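Local coordinates for protein lysozyme (Penaeus vannamei, PDB 6UKC) that probably hydrolyses the beta-1,4 linkages of bacterial peptidoglycan and of chitodextrins, as a C-type lysozyme of glycosyl hydrolase family 22, at residues Cys32-Glu37 with Tyr55-Ile60. Sequence-based numbering, arbitrary orientation.
Sequences CIAEFE and YGIFQI
Q59 presses its aliphatic stem against E37 while its amide turns back to its own loop, a worked example of one side chain serving two ends. Its CB lies 3.7 Å from OE2 of E37, and the next carbon, CG, rests 3.4 Å from the backbone O of E37. A bend at chi2 (-69°) then turns the chain back towards G56; the amide plane ends up 27° from that of the E37 carboxylate. At the tip, NE2 donates to G56 O over 2.8 Å, the N-H...O angle of 162° close to straight and the hydrogen meeting a lone pair in the carbonyl plane; OE1 accepts from N46 ND2. G56 O also accepts from Q59 N, the turn's own bond, so two donors of one residue grip it. This is the loop of a beta hairpin, a type I turn over G56-Q59 that runs into a G1 bulge, Q59 belonging to both, and it packs the hairpin of the small three-stranded sheet of the lysozyme fold against helix 24-38. E37 stands near the end of that helix, in the FES sequence where C-type lysozymes usually carry their general acid, consistent with a place in the active site; its OE1 is held by A116 N. Beside this, CB of A34 sits 3.7 Å from CG1 of I57, and F12 of helix 9-20 touches both and F58. The F58 ring meets I33 and A34 obliquely, its CE1 4.1 Å from A34 CB.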
# COMPACT_ATOMS: atom_id res chain seq x y z
N CYS A 32 7.23 -3.13 -3.67
CA CYS A 32 7.29 -2.41 -4.97
C CYS A 32 6.29 -1.24 -4.93
O CYS A 32 6.70 -0.08 -5.31
CB CYS A 32 7.01 -3.33 -6.15
SG CYS A 32 7.35 -2.51 -7.72
N ILE A 33 5.04 -1.53 -4.53
CA ILE A 33 3.95 -0.52 -4.48
C ILE A 33 4.36 0.59 -3.52
O ILE A 33 4.27 1.77 -3.96
CB ILE A 33 2.59 -1.14 -4.14
CG1 ILE A 33 2.11 -2.00 -5.31
CG2 ILE A 33 1.57 -0.05 -3.79
CD1 ILE A 33 1.00 -2.96 -4.93
N ALA A 34 4.84 0.25 -2.30
CA ALA A 34 5.28 1.25 -1.29
C ALA A 34 6.42 2.10 -1.84
O ALA A 34 6.43 3.34 -1.58
CB ALA A 34 5.71 0.58 -0.01
N GLU A 35 7.42 1.48 -2.47
CA GLU A 35 8.57 2.25 -2.99
C GLU A 35 8.01 3.40 -3.85
O GLU A 35 8.31 4.58 -3.56
CB GLU A 35 9.56 1.42 -3.81
CG GLU A 35 10.85 2.18 -4.03
CD GLU A 35 11.89 1.54 -4.93
OE1 GLU A 35 12.52 2.31 -5.63
OE2 GLU A 35 12.10 0.31 -4.89
N PHE A 36 7.18 3.06 -4.83
CA PHE A 36 6.83 4.00 -5.93
C PHE A 36 5.60 4.83 -5.56
O PHE A 36 5.45 5.86 -6.21
CB PHE A 36 6.71 3.26 -7.26
CG PHE A 36 8.03 2.66 -7.66
CD1 PHE A 36 9.08 3.47 -8.06
CD2 PHE A 36 8.26 1.29 -7.57
CE1 PHE A 36 10.31 2.93 -8.42
CE2 PHE A 36 9.49 0.75 -7.90
CZ PHE A 36 10.52 1.57 -8.32
N GLU A 37 4.83 4.46 -4.53
CA GLU A 37 3.72 5.32 -4.08
C GLU A 37 4.26 6.36 -3.11
O GLU A 37 3.78 7.49 -3.20
CB GLU A 37 2.56 4.52 -3.49
CG GLU A 37 1.81 3.70 -4.51
CD GLU A 37 0.86 4.48 -5.39
OE1 GLU A 37 0.26 3.88 -6.30
OE2 GLU A 37 0.70 5.67 -5.12
N TYR A 55 -3.19 8.93 1.54
CA TYR A 55 -2.60 8.83 2.90
C TYR A 55 -1.63 7.65 3.04
O TYR A 55 -1.94 6.50 2.68
CB TYR A 55 -3.72 8.67 3.94
CG TYR A 55 -4.61 9.87 4.15
CD1 TYR A 55 -5.74 10.08 3.37
CD2 TYR A 55 -4.32 10.81 5.14
CE1 TYR A 55 -6.58 11.16 3.58
CE2 TYR A 55 -5.14 11.90 5.36
CZ TYR A 55 -6.29 12.06 4.60
OH TYR A 55 -7.08 13.15 4.81
N GLY A 56 -0.48 7.94 3.65
CA GLY A 56 0.47 6.94 4.17
C GLY A 56 1.31 6.28 3.09
O GLY A 56 1.31 6.73 1.95
N ILE A 57 1.97 5.19 3.48
CA ILE A 57 2.95 4.39 2.69
C ILE A 57 2.27 3.78 1.44
O ILE A 57 3.03 3.53 0.45
CB ILE A 57 3.57 3.32 3.60
CG1 ILE A 57 4.80 2.68 2.96
CG2 ILE A 57 2.54 2.27 4.03
CD1 ILE A 57 5.74 2.07 3.96
N PHE A 58 0.94 3.57 1.46
CA PHE A 58 0.16 2.97 0.33
C PHE A 58 -0.74 4.02 -0.33
O PHE A 58 -1.54 3.63 -1.22
CB PHE A 58 -0.63 1.73 0.78
CG PHE A 58 0.21 0.56 1.25
CD1 PHE A 58 1.25 0.07 0.47
CD2 PHE A 58 -0.09 -0.11 2.41
CE1 PHE A 58 2.00 -1.02 0.86
CE2 PHE A 58 0.66 -1.21 2.81
CZ PHE A 58 1.71 -1.66 2.04
N GLN A 59 -0.61 5.29 0.08
CA GLN A 59 -1.27 6.45 -0.56
C GLN A 59 -2.72 6.07 -0.85
O GLN A 59 -3.14 6.16 -2.00
CB GLN A 59 -0.46 6.85 -1.79
CG GLN A 59 0.85 7.53 -1.43
CD GLN A 59 0.52 8.87 -0.83
OE1 GLN A 59 0.04 9.75 -1.54
NE2 GLN A 59 0.74 9.00 0.48
N ILE A 60 -3.45 5.66 0.19
CA ILE A 60 -4.87 5.25 0.11
C ILE A 60 -5.74 6.51 0.15
O ILE A 60 -5.48 7.39 1.04
CB ILE A 60 -5.20 4.28 1.26
CG1 ILE A 60 -4.45 2.95 1.09
CG2 ILE A 60 -6.70 4.08 1.34
CD1 ILE A 60 -4.20 2.22 2.36